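Local coordinates for putative phenazine biosynthesis PhzC/PhzF protein (Clostridium difficile, PDB 4DUN), which is a putative phenazine biosynthesis protein of the PhzF family and probably acts as an isomerase, at residues 211-225 with 235-247. Numbering follows the deposited sequence. Where two conformers were deposited one is given.
Sequences IPYWSEKLGKHKMVA and IQCEVLKDNTVKI
Ile-211 of helix 211-218 drops its branched side chain onto the strands below and fills the tight half of this contact. With CG1 anti to the carbonyl carbon (chi1 -67°), its longer branch runs down to Cys-237, CD1 lying 3.6 Å from Cys-237 CB, and ends against CG1 of Ile-247. The other branch, CG2, sits 3.6 Å from Val-239 CG2 and also meets Val-245 CG1 tip to tip. A beta-branched residue with two arms suits this place, since it reaches both strand 235-239 and strand 244-247. Cys-237 is small enough to fit under the helix, its CB and SG against Ile-211 CG1 and CD1, and SG also touches Ala-225 CB, a methyl that leaves room for the sulfur. Ser-215, one turn on from Ile-211, rests OG and CB on Val-239 CG2. Ser-215 OG donates to Lys-220 O at 2.8 Å from above the carbonyl plane, tying the helix end to the turn that follows Gly-219, whose positive phi glycine readily adopts.

This is a helix packed across an antiparallel beta hairpin, strands 222-227 and 233-239, in one of the lobes of the PhzF fold; the helix crosses strand 235-239 at -74°. Met-223 and Cys-237 form a hydrogen-bonded pair, the nearly straight bond from Met-223 N to Cys-237 O measuring 2.9 Å (176° at the hydrogen), and Ala-225 pairs likewise with Ile-235. Val-239 N closes the end of the pairing on His-221 O.

The face carrying Lys-222, Val-224, Gln-236 and Glu-238 is turned toward solvent and packs more loosely, which suits long polar chains. Lys-222 and Glu-238 lie alongside each other, pointing the same way. Gln-236, bent at chi2, lays its amide beside Val-224 CG2 in the conformer given.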
loop_
_atom_site.group_PDB
_atom_site.type_symbol
_atom_site.label_atom_id
_atom_site.label_comp_id
_atom_site.label_asym_id
_atom_site.label_seq_id
_atom_site.Cartn_x
_atom_site.Cartn_y
_atom_site.Cartn_z
ATOM N N ILE A 211 12.936 -17.997 20.579
ATOM C CA ILE A 211 12.523 -18.364 21.943
ATOM C C ILE A 211 13.444 -19.481 22.502
ATOM O O ILE A 211 14.044 -19.217 23.546
ATOM C CB ILE A 211 11.028 -18.718 22.057
ATOM C CG1 ILE A 211 10.148 -17.445 21.794
ATOM C CG2 ILE A 211 10.716 -19.368 23.413
ATOM C CD1 ILE A 211 8.640 -17.753 21.624
ATOM N N PRO A 212 13.611 -20.691 21.880
ATOM C CA PRO A 212 14.520 -21.689 22.485
ATOM C C PRO A 212 15.944 -21.160 22.586
ATOM O O PRO A 212 16.620 -21.432 23.579
ATOM C CB PRO A 212 14.440 -22.895 21.531
ATOM C CG PRO A 212 13.905 -22.334 20.236
ATOM C CD PRO A 212 12.974 -21.226 20.658
ATOM N N TYR A 213 16.390 -20.396 21.594
ATOM C CA TYR A 213 17.742 -19.860 21.657
ATOM C C TYR A 213 17.999 -18.896 22.818
ATOM O O TYR A 213 18.955 -19.070 23.555
ATOM C CB TYR A 213 18.141 -19.175 20.348
ATOM C CG TYR A 213 19.474 -18.494 20.487
ATOM C CD1 TYR A 213 20.653 -19.210 20.377
ATOM C CD2 TYR A 213 19.554 -17.153 20.798
ATOM C CE1 TYR A 213 21.881 -18.592 20.543
ATOM C CE2 TYR A 213 20.763 -16.531 20.966
ATOM C CZ TYR A 213 21.931 -17.247 20.838
ATOM O OH TYR A 213 23.137 -16.606 21.016
ATOM N N TRP A 214 17.115 -17.925 23.022
ATOM C CA TRP A 214 17.281 -16.983 24.127
ATOM C C TRP A 214 16.884 -17.601 25.464
ATOM O O TRP A 214 17.467 -17.233 26.492
ATOM C CB TRP A 214 16.538 -15.674 23.849
ATOM C CG TRP A 214 17.224 -14.833 22.809
ATOM C CD1 TRP A 214 16.810 -14.602 21.529
ATOM C CD2 TRP A 214 18.484 -14.155 22.952
ATOM N NE1 TRP A 214 17.695 -13.765 20.888
ATOM C CE2 TRP A 214 18.752 -13.509 21.724
ATOM C CE3 TRP A 214 19.410 -14.029 24.004
ATOM C CZ2 TRP A 214 19.905 -12.750 21.517
ATOM C CZ3 TRP A 214 20.559 -13.285 23.790
ATOM C CH2 TRP A 214 20.783 -12.628 22.572
ATOM N N SER A 215 15.939 -18.572 25.458
ATOM C CA SER A 215 15.582 -19.288 26.686
ATOM C C SER A 215 16.821 -19.962 27.305
ATOM O O SER A 215 17.005 -19.870 28.515
ATOM C CB SER A 215 14.520 -20.347 26.415
ATOM O OG SER A 215 14.263 -21.087 27.597
ATOM N N GLU A 216 17.654 -20.614 26.472
ATOM C CA GLU A 216 18.869 -21.297 26.899
ATOM C C GLU A 216 19.934 -20.286 27.372
ATOM O O GLU A 216 20.548 -20.488 28.423
ATOM C CB GLU A 216 19.410 -22.183 25.755
ATOM C CG GLU A 216 20.665 -22.987 26.087
ATOM C CD GLU A 216 20.616 -23.864 27.327
ATOM O OE1 GLU A 216 21.582 -23.807 28.123
ATOM O OE2 GLU A 216 19.618 -24.601 27.508
ATOM N N LYS A 217 20.138 -19.204 26.603
ATOM C CA LYS A 217 21.127 -18.163 26.905
ATOM C C LYS A 217 20.815 -17.375 28.179
ATOM O O LYS A 217 21.735 -17.045 28.926
ATOM C CB LYS A 217 21.246 -17.171 25.720
ATOM C CG LYS A 217 21.976 -17.736 24.495
ATOM C CD LYS A 217 23.505 -17.829 24.705
ATOM C CE LYS A 217 24.176 -18.740 23.701
ATOM N NZ LYS A 217 25.644 -18.829 23.925
ATOM N N LEU A 218 19.531 -17.075 28.419
ATOM C CA LEU A 218 19.092 -16.236 29.538
ATOM C C LEU A 218 18.587 -17.039 30.746
ATOM O O LEU A 218 18.426 -16.464 31.818
ATOM C CB LEU A 218 17.999 -15.243 29.061
ATOM C CG LEU A 218 18.373 -14.300 27.882
ATOM C CD1 LEU A 218 17.195 -13.451 27.463
ATOM C CD2 LEU A 218 19.562 -13.376 28.241
ATOM N N GLY A 219 18.348 -18.334 30.564
ATOM C CA GLY A 219 17.826 -19.225 31.602
ATOM C C GLY A 219 16.416 -18.862 32.028
ATOM O O GLY A 219 16.103 -18.900 33.220
ATOM N N LYS A 220 15.554 -18.499 31.057
ATOM C CA LYS A 220 14.172 -18.080 31.320
ATOM C C LYS A 220 13.162 -18.823 30.441
ATOM O O LYS A 220 13.410 -19.013 29.248
ATOM C CB LYS A 220 14.016 -16.571 31.069
ATOM C CG LYS A 220 14.765 -15.677 32.044
ATOM C CD LYS A 220 14.635 -14.196 31.659
ATOM C CE LYS A 220 13.405 -13.551 32.247
ATOM N NZ LYS A 220 13.480 -12.071 32.191
ATOM N N HIS A 221 12.004 -19.194 31.017
ATOM C CA HIS A 221 10.949 -19.877 30.258
ATOM C C HIS A 221 9.917 -18.875 29.748
ATOM O O HIS A 221 9.247 -19.161 28.765
ATOM C CB HIS A 221 10.275 -20.981 31.077
ATOM C CG HIS A 221 11.072 -22.249 31.151
ATOM N ND1 HIS A 221 11.026 -23.060 32.267
ATOM C CD2 HIS A 221 11.909 -22.806 30.241
ATOM C CE1 HIS A 221 11.827 -24.081 32.003
ATOM N NE2 HIS A 221 12.385 -23.967 30.797
ATOM N N LYS A 222 9.788 -17.716 30.421
ATOM C CA LYS A 222 8.882 -16.629 30.043
ATOM C C LYS A 222 9.710 -15.410 29.759
ATOM O O LYS A 222 10.527 -15.018 30.596
ATOM C CB LYS A 222 7.858 -16.333 31.144
ATOM C CG LYS A 222 6.753 -17.372 31.275
ATOM C CD LYS A 222 5.685 -16.952 32.289
ATOM C CE LYS A 222 4.688 -15.950 31.748
ATOM N NZ LYS A 222 3.679 -15.579 32.774
ATOM N N MET A 223 9.529 -14.826 28.579
ATOM C CA MET A 223 10.302 -13.669 28.135
ATOM C C MET A 223 9.457 -12.701 27.355
ATOM O O MET A 223 8.371 -13.058 26.879
ATOM C CB MET A 223 11.471 -14.131 27.218
ATOM C CG MET A 223 12.526 -14.979 27.904
ATOM S SD MET A 223 13.733 -15.652 26.735
ATOM C CE MET A 223 12.735 -16.984 25.971
ATOM N N VAL A 224 9.954 -11.466 27.208
ATOM C CA VAL A 224 9.324 -10.466 26.361
ATOM C C VAL A 224 10.358 -10.112 25.290
ATOM O O VAL A 224 11.551 -9.980 25.588
ATOM C CB VAL A 224 8.741 -9.228 27.110
ATOM C CG1 VAL A 224 9.838 -8.324 27.683
ATOM C CG2 VAL A 224 7.789 -8.442 26.202
ATOM N N ALA A 225 9.903 -10.027 24.044
ATOM C CA ALA A 225 10.745 -9.702 22.894
ATOM C C ALA A 225 10.199 -8.486 22.185
ATOM O O ALA A 225 8.990 -8.239 22.194
ATOM C CB ALA A 225 10.791 -10.883 21.930
ATOM N N ILE A 235 6.268 -8.919 21.525
ATOM C CA ILE A 235 5.867 -10.322 21.490
ATOM C C ILE A 235 6.086 -10.952 22.845
ATOM O O ILE A 235 7.220 -10.956 23.346
ATOM C CB ILE A 235 6.652 -11.128 20.400
ATOM C CG1 ILE A 235 6.678 -10.417 19.014
ATOM C CG2 ILE A 235 6.093 -12.564 20.295
ATOM C CD1 ILE A 235 7.860 -9.371 18.832
ATOM N N GLN A 236 5.015 -11.498 23.423
ATOM C CA GLN A 236 5.085 -12.246 24.685
ATOM C C GLN A 236 5.470 -13.661 24.300
ATOM O O GLN A 236 4.843 -14.240 23.395
ATOM C CB GLN A 236 3.759 -12.211 25.485
ATOM C CG GLN A 236 3.198 -10.819 25.782
ATOM C CD GLN A 236 4.154 -9.904 26.503
ATOM O OE1 GLN A 236 4.904 -10.309 27.403
ATOM N NE2 GLN A 236 4.155 -8.642 26.105
ATOM N N CYS A 237 6.515 -14.189 24.943
ATOM C CA CYS A 237 7.149 -15.468 24.627
ATOM C C CYS A 237 7.138 -16.393 25.799
ATOM O O CYS A 237 7.480 -15.976 26.911
ATOM C CB CYS A 237 8.590 -15.231 24.189
ATOM S SG CYS A 237 8.759 -14.216 22.706
ATOM N N GLU A 238 6.822 -17.673 25.563
ATOM C CA GLU A 238 6.830 -18.682 26.621
ATOM C C GLU A 238 7.187 -20.052 26.066
ATOM O O GLU A 238 6.607 -20.491 25.068
ATOM C CB GLU A 238 5.484 -18.732 27.362
ATOM C CG GLU A 238 5.467 -19.708 28.528
ATOM C CD GLU A 238 4.198 -19.791 29.355
ATOM O OE1 GLU A 238 3.281 -18.967 29.141
ATOM O OE2 GLU A 238 4.129 -20.685 30.229
ATOM N N VAL A 239 8.117 -20.742 26.760
ATOM C CA VAL A 239 8.562 -22.101 26.434
ATOM C C VAL A 239 7.525 -23.005 27.092
ATOM O O VAL A 239 7.322 -22.913 28.317
ATOM C CB VAL A 239 10.005 -22.421 26.921
ATOM C CG1 VAL A 239 10.387 -23.867 26.610
ATOM C CG2 VAL A 239 11.022 -21.459 26.335
ATOM N N LEU A 240 6.862 -23.850 26.299
ATOM C CA LEU A 240 5.868 -24.791 26.822
ATOM C C LEU A 240 6.496 -26.213 26.936
ATOM O O LEU A 240 7.642 -26.404 26.545
ATOM C CB LEU A 240 4.565 -24.752 26.000
ATOM C CG LEU A 240 3.846 -23.372 25.947
ATOM C CD1 LEU A 240 2.551 -23.444 25.148
ATOM C CD2 LEU A 240 3.531 -22.817 27.365
ATOM N N LYS A 241 5.777 -27.174 27.537
ATOM C CA LYS A 241 6.287 -28.510 27.881
ATOM C C LYS A 241 6.661 -29.485 26.729
ATOM O O LYS A 241 7.694 -30.161 26.829
ATOM C CB LYS A 241 5.268 -29.227 28.782
ATOM C CG LYS A 241 5.281 -28.736 30.223
ATOM C CD LYS A 241 4.160 -29.361 31.038
ATOM C CE LYS A 241 4.044 -28.725 32.402
ATOM N NZ LYS A 241 2.911 -29.291 33.180
ATOM N N ASP A 242 5.800 -29.631 25.720
ATOM C CA ASP A 242 5.893 -30.620 24.628
ATOM C C ASP A 242 6.633 -30.111 23.369
ATOM O O ASP A 242 6.173 -30.341 22.243
ATOM C CB ASP A 242 4.453 -31.032 24.241
ATOM C CG ASP A 242 3.495 -29.850 24.043
ATOM O OD1 ASP A 242 3.931 -28.685 24.232
ATOM O OD2 ASP A 242 2.308 -30.093 23.713
ATOM N N ASN A 243 7.782 -29.438 23.555
ATOM C CA ASN A 243 8.579 -28.862 22.455
ATOM C C ASN A 243 7.722 -27.881 21.639
ATOM O O ASN A 243 7.717 -27.904 20.401
ATOM C CB ASN A 243 9.226 -29.921 21.553
ATOM C CG ASN A 243 10.119 -30.903 22.281
ATOM O OD1 ASN A 243 10.011 -32.118 22.102
ATOM N ND2 ASN A 243 11.003 -30.409 23.136
ATOM N N THR A 244 6.966 -27.043 22.348
ATOM C CA THR A 244 6.195 -25.984 21.699
ATOM C C THR A 244 6.510 -24.689 22.389
ATOM O O THR A 244 7.084 -24.686 23.485
ATOM C CB THR A 244 4.667 -26.250 21.659
ATOM O OG1 THR A 244 4.131 -26.268 22.984
ATOM C CG2 THR A 244 4.288 -27.517 20.864
ATOM N N VAL A 245 6.136 -23.584 21.748
ATOM C CA VAL A 245 6.307 -22.247 22.286
ATOM C C VAL A 245 4.993 -21.493 22.141
ATOM O O VAL A 245 4.220 -21.756 21.211
ATOM C CB VAL A 245 7.498 -21.461 21.642
ATOM C CG1 VAL A 245 8.857 -22.138 21.907
ATOM C CG2 VAL A 245 7.289 -21.244 20.146
ATOM N N LYS A 246 4.733 -20.552 23.059
ATOM C CA LYS A 246 3.568 -19.700 22.960
ATOM C C LYS A 246 4.041 -18.302 22.550
ATOM O O LYS A 246 4.988 -17.762 23.142
ATOM C CB LYS A 246 2.783 -19.656 24.284
ATOM C CG LYS A 246 1.429 -18.956 24.143
ATOM C CD LYS A 246 0.776 -18.662 25.505
ATOM C CE LYS A 246 0.152 -19.862 26.166
ATOM N NZ LYS A 246 -0.490 -19.485 27.455
ATOM N N ILE A 247 3.415 -17.757 21.503
ATOM C CA ILE A 247 3.670 -16.422 20.966
ATOM C C ILE A 247 2.372 -15.649 21.147
ATOM O O ILE A 247 1.320 -16.116 20.695
ATOM C CB ILE A 247 4.164 -16.553 19.497
ATOM C CG1 ILE A 247 5.665 -16.949 19.543
ATOM C CG2 ILE A 247 3.967 -15.258 18.666
ATOM C CD1 ILE A 247 6.051 -18.054 18.649
#